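Local coordinates for cyclic nucleotide-binding protein (Ruegeria pomeroyi, PDB 3FX3), which probably acts as a DNA-binding transcription regulator of the Crp family, pairing a cyclic nucleotide-binding domain with a helix-turn-helix domain, at residues B[61-66]-B[105-110]; B[44-49]-B[99-104]; B[203-208]-B[220-225]; B[164-169]-B[214-219]. All blocks are in the same frame, centred on the assembly; numbering follows the deposited sequence.

Overall arrangement
Interactions 1 and 2 lie in the cyclic nucleotide-binding domain, their centres about 9 Å apart. Their segments alternate along the chain, and both reach the sheet in which strands 62-68 and 100-103 are neighbours; V104 and S100 bond to the backbone of W62 and F66. Interactions 3 and 4 come later in the chain, in the Crp-like helix-turn-helix domain. Their centres are also about 9 Å apart, and strands 207-209 and 213-216 join them in one small sheet. Interactions 2 and 3 are about 35 Å apart between centres. W62 of interaction 1 packs on L165 of interaction 4, so the presumed sensing and DNA-binding domains touch there.

Interaction 1: residues B[61-66]-B[105-110]; sequences GWVKLF and TPCEVM
T105 and W62 meet through one hydrogen bond of normal length and one weak one. The backbone N of W62 donates to T105 OG1 at 2.9 Å, with an angle of 146° at the hydrogen. The same hydroxyl donates to P106 O at 2.9 Å, and comes from above that carbonyl plane, 53° out of it. T105 OG1 is thus used both as acceptor and as donor. Its chi1 of 61° sets OG1 between the backbone N and the carbonyl carbon, where it serves both partners. T105 N returns a weak bond of 3.4 Å to W62 O, an oxygen that also takes the backbone N of V104. The contact joins strand 62-68 to the turn leading into strand 107-113. These strands belong to different sheets of the cupin-type beta-roll of the cyclic nucleotide-binding domain. G61 packs against this turn, its CA 3.2 Å from T105 OG1. Its own carbonyl accepts a bond from T81 OG1. C107 SG lies against strand 62-68, 3.3 Å from W62 O and 3.7 Å from V63 CG2. The W62 side chain leads away from the turn, and its NE1 is satisfied by T176 O on strand 173-176.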
# COMPACT_ATOMS: atom_id res chain seq x y z
N GLY B 61 -0.88 23.28 -4.46
CA GLY B 61 -2.24 23.30 -5.01
C GLY B 61 -2.86 21.92 -5.12
O GLY B 61 -2.34 20.97 -4.59
N TRP B 62 -3.99 21.84 -5.81
CA TRP B 62 -4.77 20.60 -5.93
C TRP B 62 -5.07 20.32 -7.40
O TRP B 62 -5.53 21.20 -8.12
CB TRP B 62 -6.08 20.73 -5.17
CG TRP B 62 -5.92 20.66 -3.69
CD1 TRP B 62 -5.62 21.69 -2.85
CD2 TRP B 62 -6.02 19.49 -2.87
NE1 TRP B 62 -5.53 21.23 -1.55
CE2 TRP B 62 -5.77 19.87 -1.55
CE3 TRP B 62 -6.30 18.15 -3.15
CZ2 TRP B 62 -5.79 18.97 -0.49
CZ3 TRP B 62 -6.33 17.24 -2.09
CH2 TRP B 62 -6.09 17.67 -0.78
N VAL B 63 -4.82 19.09 -7.82
CA VAL B 63 -5.09 18.64 -9.19
C VAL B 63 -6.12 17.54 -9.13
O VAL B 63 -6.04 16.66 -8.28
CB VAL B 63 -3.79 18.12 -9.83
CG1 VAL B 63 -4.04 17.49 -11.20
CG2 VAL B 63 -2.80 19.27 -9.93
N LYS B 64 -7.12 17.58 -10.00
CA LYS B 64 -8.09 16.48 -10.06
C LYS B 64 -7.87 15.66 -11.32
O LYS B 64 -7.53 16.20 -12.37
CB LYS B 64 -9.52 16.98 -9.98
CG LYS B 64 -10.11 17.56 -11.28
CD LYS B 64 -11.60 17.94 -11.14
CE LYS B 64 -11.99 18.97 -12.21
NZ LYS B 64 -13.41 19.43 -12.16
N LEU B 65 -8.08 14.35 -11.22
CA LEU B 65 -8.09 13.47 -12.38
C LEU B 65 -9.54 13.02 -12.56
O LEU B 65 -10.18 12.66 -11.59
CB LEU B 65 -7.20 12.26 -12.14
CG LEU B 65 -5.69 12.38 -12.42
CD1 LEU B 65 -5.15 13.72 -12.06
CD2 LEU B 65 -4.87 11.25 -11.74
N PHE B 66 -10.02 12.98 -13.80
CA PHE B 66 -11.41 12.61 -14.06
C PHE B 66 -11.54 11.95 -15.44
O PHE B 66 -10.74 12.21 -16.33
CB PHE B 66 -12.30 13.86 -13.97
CG PHE B 66 -11.99 14.92 -14.99
CD1 PHE B 66 -11.03 15.88 -14.73
CD2 PHE B 66 -12.70 14.99 -16.19
CE1 PHE B 66 -10.73 16.87 -15.67
CE2 PHE B 66 -12.42 15.98 -17.14
CZ PHE B 66 -11.45 16.93 -16.88
N THR B 105 -7.12 24.25 -7.86
CA THR B 105 -6.71 25.56 -7.37
C THR B 105 -5.59 25.99 -8.29
O THR B 105 -5.16 25.22 -9.14
CB THR B 105 -6.13 25.42 -5.94
OG1 THR B 105 -4.99 24.55 -6.02
CG2 THR B 105 -7.16 24.79 -5.00
N PRO B 106 -5.10 27.23 -8.14
CA PRO B 106 -3.82 27.50 -8.79
C PRO B 106 -2.78 26.46 -8.32
O PRO B 106 -2.77 26.11 -7.13
CB PRO B 106 -3.46 28.92 -8.31
CG PRO B 106 -4.78 29.53 -7.89
CD PRO B 106 -5.54 28.36 -7.30
N CYS B 107 -1.98 25.95 -9.26
CA CYS B 107 -1.03 24.83 -9.01
C CYS B 107 0.36 25.15 -9.48
O CYS B 107 0.53 25.84 -10.47
CB CYS B 107 -1.44 23.61 -9.82
SG CYS B 107 -2.80 22.85 -9.06
N GLU B 108 1.36 24.56 -8.83
CA GLU B 108 2.70 24.40 -9.39
C GLU B 108 2.95 22.91 -9.48
O GLU B 108 2.67 22.19 -8.54
CB GLU B 108 3.77 25.02 -8.49
CG GLU B 108 3.82 26.50 -8.59
CD GLU B 108 4.84 27.12 -7.65
OE1 GLU B 108 5.82 26.44 -7.23
OE2 GLU B 108 4.63 28.32 -7.33
N VAL B 109 3.49 22.47 -10.61
CA VAL B 109 3.78 21.07 -10.85
C VAL B 109 5.21 20.94 -11.37
O VAL B 109 5.72 21.79 -12.11
CB VAL B 109 2.79 20.48 -11.83
CG1 VAL B 109 3.07 18.97 -12.09
CG2 VAL B 109 1.36 20.72 -11.37
N MSE B 110 5.86 19.85 -10.98
CA MSE B 110 7.12 19.44 -11.53
C MSE B 110 6.87 18.25 -12.43
O MSE B 110 6.37 17.20 -12.00
CB MSE B 110 8.08 19.04 -10.42
CG MSE B 110 9.51 18.82 -10.92
SE MSE B 110 10.62 17.99 -9.55
CE MSE B 110 9.82 16.22 -9.56

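Interaction 2: residues B[44-49]-B[99-104]; sequences TLFLQE and VSAEAV
The methyl of A101 sits over one face of the F46 ring. A101 CB is 3.6 Å from the ring centroid and only 18° off the normal, a CH-pi contact displaced toward the CZ side. F46 reaches this place because chi1 is 56°, with CG between its backbone N and carbonyl carbon. The ring edge is filled by V99 O, which lies in plane, 3.4 Å from CE1. Y97 stacks on the same ring from outside the two segments. L45 CB also rests against A101 CB at 3.9 Å. L45 CD1 reaches further along the strand and touches A103 N at 3.5 Å. A101 is a small bump in the corner formed by the F46 ring and L45 CB. Next to it, S100 OG fits against the backbone of L47 and Q48. It accepts the nearly straight bond from Q48 N at 2.9 Å, and the CG of Q48 lies alongside the V99 backbone. At the far end T44 and E102 form a non-hydrogen-bonded pair, and two waters bridge T44 OG1 and E102 OE1. The second water's bond to E102 is weak. L45 N donates to A101 O, the weaker bond from F46 N goes to the same oxygen, and A101 N returns one to F46 O. L45 and F46 facing A101 make a classic beta bulge at the edge of an antiparallel sheet in the cupin-type beta-roll.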
# COMPACT_ATOMS: atom_id res chain seq x y z
N THR B 44 -6.14 22.91 -17.88
CA THR B 44 -5.80 21.55 -18.24
C THR B 44 -4.28 21.26 -18.12
O THR B 44 -3.46 22.05 -18.61
CB THR B 44 -6.25 21.27 -19.68
OG1 THR B 44 -7.68 21.31 -19.73
CG2 THR B 44 -5.76 19.90 -20.18
N LEU B 45 -3.94 20.15 -17.46
CA LEU B 45 -2.56 19.62 -17.46
C LEU B 45 -2.41 18.66 -18.60
O LEU B 45 -1.43 18.72 -19.32
CB LEU B 45 -2.23 18.88 -16.16
CG LEU B 45 -1.94 19.70 -14.90
CD1 LEU B 45 -3.22 20.38 -14.38
CD2 LEU B 45 -1.32 18.79 -13.84
N PHE B 46 -3.39 17.76 -18.75
CA PHE B 46 -3.46 16.89 -19.89
C PHE B 46 -4.85 16.37 -20.05
O PHE B 46 -5.66 16.42 -19.15
CB PHE B 46 -2.47 15.72 -19.78
CG PHE B 46 -2.61 14.87 -18.53
CD1 PHE B 46 -3.56 13.86 -18.45
CD2 PHE B 46 -1.77 15.07 -17.45
CE1 PHE B 46 -3.68 13.08 -17.30
CE2 PHE B 46 -1.88 14.29 -16.29
CZ PHE B 46 -2.83 13.29 -16.22
N LEU B 47 -5.10 15.81 -21.22
CA LEU B 47 -6.38 15.25 -21.57
C LEU B 47 -6.26 13.75 -21.86
O LEU B 47 -5.25 13.26 -22.39
CB LEU B 47 -6.95 15.96 -22.81
CG LEU B 47 -7.30 17.45 -22.69
CD1 LEU B 47 -7.81 18.00 -24.07
CD2 LEU B 47 -8.37 17.64 -21.55
N GLN B 48 -7.34 13.05 -21.52
CA GLN B 48 -7.58 11.68 -21.89
C GLN B 48 -7.21 11.42 -23.35
O GLN B 48 -7.55 12.21 -24.20
CB GLN B 48 -9.08 11.42 -21.70
CG GLN B 48 -9.42 10.07 -21.24
CD GLN B 48 -10.93 9.87 -21.02
OE1 GLN B 48 -11.59 10.60 -20.27
NE2 GLN B 48 -11.46 8.87 -21.68
N GLU B 49 -6.55 10.30 -23.61
CA GLU B 49 -6.03 9.87 -24.91
C GLU B 49 -4.74 10.54 -25.38
O GLU B 49 -4.17 10.09 -26.35
CB GLU B 49 -7.09 9.94 -26.03
CG GLU B 49 -8.40 9.24 -25.70
CD GLU B 49 -8.21 7.79 -25.26
OE1 GLU B 49 -7.30 7.09 -25.80
OE2 GLU B 49 -8.97 7.37 -24.36
N VAL B 99 -7.39 9.20 -18.26
CA VAL B 99 -8.09 10.28 -17.58
C VAL B 99 -7.52 11.62 -18.04
O VAL B 99 -6.43 11.69 -18.65
CB VAL B 99 -7.98 10.17 -16.05
CG1 VAL B 99 -8.64 8.88 -15.54
CG2 VAL B 99 -6.54 10.25 -15.60
N SER B 100 -8.28 12.69 -17.76
CA SER B 100 -7.79 14.05 -17.90
C SER B 100 -7.40 14.56 -16.53
O SER B 100 -7.84 14.01 -15.53
CB SER B 100 -8.88 14.93 -18.50
OG SER B 100 -9.24 14.43 -19.77
N ALA B 101 -6.57 15.61 -16.50
CA ALA B 101 -6.11 16.25 -15.27
C ALA B 101 -6.30 17.75 -15.42
O ALA B 101 -5.93 18.34 -16.45
CB ALA B 101 -4.64 15.97 -15.03
N GLU B 102 -6.81 18.38 -14.38
CA GLU B 102 -7.10 19.79 -14.38
C GLU B 102 -6.78 20.37 -13.02
O GLU B 102 -7.04 19.71 -12.01
CB GLU B 102 -8.58 19.97 -14.65
CG GLU B 102 -9.01 21.37 -14.90
CD GLU B 102 -10.48 21.41 -15.37
OE1 GLU B 102 -10.74 20.95 -16.51
OE2 GLU B 102 -11.34 21.88 -14.58
N ALA B 103 -6.23 21.57 -13.00
CA ALA B 103 -5.96 22.28 -11.76
C ALA B 103 -7.28 22.70 -11.10
O ALA B 103 -8.13 23.30 -11.73
CB ALA B 103 -5.11 23.51 -12.04
N VAL B 104 -7.42 22.36 -9.82
CA VAL B 104 -8.61 22.69 -9.02
C VAL B 104 -8.36 23.99 -8.25
O VAL B 104 -9.27 24.73 -8.02
CB VAL B 104 -8.96 21.54 -8.01
CG1 VAL B 104 -9.94 21.99 -6.94
CG2 VAL B 104 -9.51 20.35 -8.78
O HOH W 1 -9.32 19.77 -18.36
O HOH W 2 -9.54 23.18 -18.81

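Interaction 3: residues B[203-208]-B[220-225]; sequences KAAGVT and ALLRDY
L222 reaches from helix 219-227 toward A205 and V207, and its branch end makes the contact. Its CB leaves the helix to the side of the 203-208 segment. CG stands anti to the backbone N, chi1 -174°, and this turns the two methyls toward the strand. CD1 meets V207 CG2 at 3.9 Å and A205 CB at 4.0 Å. CD2, the other branch of L222, touches the same V207 methyl. It also packs on I216 CG2, a residue of the neighbouring strand 213-216. A205 points its CB toward the helix. The methyl touches both L222 and Y225, 3.8 Å from Y225 CD2 and 3.9 Å from Y225 CB. L221 approaches the backbone instead, with CD2 3.3 Å from A205 O. The turn follows helix 192-203, which ends in a Schellman motif with G206, of positive phi, as its C-prime residue. G206 N bonds to K203 O. Helix 219-227 thus covers the corner between helix 192-203 and strand 207-209 in the Crp-like helix-turn-helix domain. W234 adds to the cover over A205 and L221. No hydrogen bond joins the two segments, so the contact rests on side-chain packing, mostly apolar, with one methyl against a carbonyl oxygen.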
# COMPACT_ATOMS: atom_id res chain seq x y z
N LYS B 203 -13.48 21.29 15.44
CA LYS B 203 -13.47 22.61 16.07
C LYS B 203 -12.91 22.46 17.49
O LYS B 203 -12.01 23.20 17.89
CB LYS B 203 -14.88 23.23 16.11
CG LYS B 203 -15.48 23.57 14.73
CD LYS B 203 -16.86 24.30 14.83
CE LYS B 203 -17.57 24.40 13.46
NZ LYS B 203 -18.89 25.14 13.48
N ALA B 204 -13.41 21.48 18.23
CA ALA B 204 -12.94 21.22 19.60
C ALA B 204 -11.43 20.87 19.67
O ALA B 204 -10.83 21.03 20.73
CB ALA B 204 -13.79 20.13 20.25
N ALA B 205 -10.83 20.39 18.57
CA ALA B 205 -9.39 20.06 18.50
C ALA B 205 -8.52 21.17 17.87
O ALA B 205 -7.35 20.94 17.54
CB ALA B 205 -9.18 18.74 17.75
N GLY B 206 -9.10 22.35 17.69
CA GLY B 206 -8.37 23.53 17.19
C GLY B 206 -8.41 23.79 15.69
O GLY B 206 -7.61 24.60 15.18
N VAL B 207 -9.32 23.12 14.97
CA VAL B 207 -9.41 23.22 13.50
C VAL B 207 -10.60 24.07 13.04
O VAL B 207 -11.75 23.83 13.41
CB VAL B 207 -9.51 21.84 12.84
CG1 VAL B 207 -9.42 21.98 11.28
CG2 VAL B 207 -8.42 20.91 13.34
N THR B 208 -10.32 25.07 12.20
CA THR B 208 -11.35 25.89 11.57
C THR B 208 -11.21 25.71 10.07
O THR B 208 -10.13 25.93 9.52
CB THR B 208 -11.18 27.36 11.91
OG1 THR B 208 -11.03 27.50 13.33
CG2 THR B 208 -12.38 28.21 11.42
N ALA B 220 0.03 19.49 17.85
CA ALA B 220 0.11 18.52 18.92
C ALA B 220 -1.29 18.20 19.44
O ALA B 220 -1.67 17.04 19.57
CB ALA B 220 1.03 19.04 20.05
N LEU B 221 -2.08 19.24 19.71
CA LEU B 221 -3.47 19.06 20.10
C LEU B 221 -4.26 18.21 19.08
O LEU B 221 -5.06 17.35 19.46
CB LEU B 221 -4.13 20.42 20.26
CG LEU B 221 -5.54 20.47 20.87
CD1 LEU B 221 -5.49 20.30 22.39
CD2 LEU B 221 -6.21 21.79 20.50
N LEU B 222 -4.02 18.43 17.79
CA LEU B 222 -4.76 17.69 16.76
C LEU B 222 -4.32 16.23 16.75
O LEU B 222 -5.16 15.32 16.72
CB LEU B 222 -4.61 18.33 15.37
CG LEU B 222 -5.45 17.70 14.24
CD1 LEU B 222 -6.92 17.58 14.63
CD2 LEU B 222 -5.32 18.52 12.96
N ARG B 223 -3.01 16.00 16.80
CA ARG B 223 -2.47 14.64 16.94
C ARG B 223 -2.99 13.90 18.17
O ARG B 223 -3.18 12.69 18.14
CB ARG B 223 -0.94 14.65 16.97
CG ARG B 223 -0.33 13.25 16.87
CD ARG B 223 1.16 13.28 16.53
NE ARG B 223 1.47 14.18 15.41
CZ ARG B 223 1.27 13.92 14.11
NH1 ARG B 223 0.75 12.75 13.70
NH2 ARG B 223 1.61 14.84 13.19
N ASP B 224 -3.23 14.63 19.26
CA ASP B 224 -3.80 14.00 20.44
C ASP B 224 -5.20 13.49 20.13
O ASP B 224 -5.52 12.35 20.45
CB ASP B 224 -3.86 14.96 21.63
CG ASP B 224 -4.05 14.22 22.93
OD1 ASP B 224 -3.17 13.38 23.25
OD2 ASP B 224 -5.07 14.44 23.60
N TYR B 225 -6.00 14.35 19.50
CA TYR B 225 -7.33 13.96 19.06
C TYR B 225 -7.25 12.69 18.22
O TYR B 225 -7.97 11.73 18.46
CB TYR B 225 -8.00 15.08 18.24
CG TYR B 225 -9.47 14.80 18.00
CD1 TYR B 225 -9.89 14.01 16.93
CD2 TYR B 225 -10.42 15.28 18.86
CE1 TYR B 225 -11.23 13.73 16.73
CE2 TYR B 225 -11.77 15.02 18.66
CZ TYR B 225 -12.17 14.24 17.60
OH TYR B 225 -13.52 14.00 17.43

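Interaction 4: residues B[164-169]-B[214-219]; sequences ELCDCD and AEIEDI
The 164-169 segment leaves its helix at C166 and runs past the end of strand 213-216, with D169 and I219 CA atoms 6.2 Å apart and no hydrogen bond between the segments. I219 carries most of the contact. It is the first residue of helix 219-227, and its CB points toward the loop. Its two branches divide the work. CG1 lies anti to the carbonyl carbon, chi1 -64°, and carries CD1 to the C168 carbonyl; the 3.0 Å between I219 CD1 and C168 O is tight and doubtful in detail. CG2, the second branch, meets D169 O at 3.2 Å. CD1 also touches C166 CB at 4.2 Å. The I219 side chain thus lies against the loop backbone as well as a cysteine side chain. Beside it, I216 sends CD1 to C166 SG at 4.1 Å. This sulfur is bonded to C173 in a disulfide, and C173 begins strand 173-176, which pairs with strand 213-216. I216 also packs on C173, so it lies against both halves of the bridge. D218 is the N-cap of helix 219-227; its OD1 takes weak bonds from the backbone N of A220 and L221. D167 forms a salt bridge with R82 of the nucleotide-binding domain. Across the two segments isoleucine methyls pack on carbonyl oxygens and on C166 without polar bonding, while a covalent bridge from C166 ties the loop to the sheet of the Crp-like helix-turn-helix domain.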
# COMPACT_ATOMS: atom_id res chain seq x y z
N GLU B 164 -1.19 14.90 8.00
CA GLU B 164 -0.32 14.52 6.92
C GLU B 164 -0.08 15.71 5.96
O GLU B 164 1.02 15.87 5.47
CB GLU B 164 -0.90 13.31 6.19
CG GLU B 164 -0.02 12.76 5.09
CD GLU B 164 0.13 11.23 5.15
OE1 GLU B 164 -0.62 10.54 5.90
OE2 GLU B 164 1.02 10.73 4.43
N LEU B 165 -1.09 16.54 5.71
CA LEU B 165 -0.89 17.75 4.86
C LEU B 165 0.06 18.81 5.47
O LEU B 165 0.69 19.55 4.74
CB LEU B 165 -2.23 18.42 4.51
CG LEU B 165 -3.30 17.65 3.73
CD1 LEU B 165 -4.54 18.54 3.50
CD2 LEU B 165 -2.74 17.14 2.42
N CYS B 166 0.16 18.89 6.79
CA CYS B 166 1.07 19.86 7.42
C CYS B 166 2.51 19.39 7.44
O CYS B 166 2.78 18.22 7.73
CB CYS B 166 0.64 20.13 8.85
SG CYS B 166 -0.81 21.14 8.91
N ASP B 167 3.44 20.31 7.17
CA ASP B 167 4.89 19.98 7.17
C ASP B 167 5.47 19.67 8.54
O ASP B 167 6.23 18.72 8.69
CB ASP B 167 5.70 21.15 6.60
CG ASP B 167 5.68 21.21 5.09
OD1 ASP B 167 5.54 20.14 4.45
OD2 ASP B 167 5.79 22.33 4.56
N CYS B 168 5.13 20.48 9.54
CA CYS B 168 5.75 20.35 10.85
C CYS B 168 4.97 19.43 11.77
O CYS B 168 3.87 18.97 11.44
CB CYS B 168 5.91 21.73 11.48
SG CYS B 168 7.03 22.75 10.53
N ASP B 169 5.58 19.17 12.92
CA ASP B 169 5.03 18.29 13.95
C ASP B 169 4.53 19.07 15.17
O ASP B 169 3.93 18.48 16.06
CB ASP B 169 6.09 17.28 14.39
CG ASP B 169 6.52 16.34 13.27
OD1 ASP B 169 5.79 16.26 12.26
OD2 ASP B 169 7.58 15.70 13.40
N ALA B 214 -7.86 25.37 5.64
CA ALA B 214 -8.12 24.96 7.00
C ALA B 214 -7.03 25.54 7.89
O ALA B 214 -5.88 25.66 7.48
CB ALA B 214 -8.13 23.46 7.12
N GLU B 215 -7.41 25.89 9.11
CA GLU B 215 -6.48 26.42 10.09
C GLU B 215 -6.43 25.47 11.28
O GLU B 215 -7.46 25.19 11.91
CB GLU B 215 -6.91 27.82 10.53
CG GLU B 215 -6.85 28.82 9.37
CD GLU B 215 -7.33 30.22 9.73
OE1 GLU B 215 -7.96 30.40 10.79
OE2 GLU B 215 -7.07 31.15 8.93
N ILE B 216 -5.22 24.96 11.56
CA ILE B 216 -4.93 24.13 12.73
C ILE B 216 -4.14 24.98 13.73
O ILE B 216 -3.01 25.39 13.44
CB ILE B 216 -4.10 22.87 12.36
CG1 ILE B 216 -4.81 22.06 11.26
CG2 ILE B 216 -3.84 21.98 13.59
CD1 ILE B 216 -4.58 22.56 9.82
N GLU B 217 -4.72 25.27 14.88
CA GLU B 217 -4.01 26.13 15.84
C GLU B 217 -2.83 25.39 16.48
O GLU B 217 -1.74 25.96 16.61
CB GLU B 217 -4.97 26.75 16.88
CG GLU B 217 -5.50 25.80 17.96
CD GLU B 217 -6.51 26.49 18.90
OE1 GLU B 217 -7.28 27.36 18.42
OE2 GLU B 217 -6.54 26.15 20.11
N ASP B 218 -3.01 24.10 16.80
CA ASP B 218 -1.96 23.31 17.46
C ASP B 218 -1.87 21.88 16.94
O ASP B 218 -2.72 21.04 17.25
CB ASP B 218 -2.18 23.32 18.97
CG ASP B 218 -0.99 22.78 19.77
OD1 ASP B 218 -0.26 21.88 19.30
OD2 ASP B 218 -0.79 23.26 20.90
N ILE B 219 -0.81 21.60 16.19
CA ILE B 219 -0.56 20.28 15.63
C ILE B 219 -0.57 19.20 16.70
O ILE B 219 -1.10 18.12 16.48
CB ILE B 219 0.80 20.21 14.88
CG1 ILE B 219 0.82 21.15 13.66
CG2 ILE B 219 1.13 18.75 14.44
CD1 ILE B 219 2.02 20.93 12.74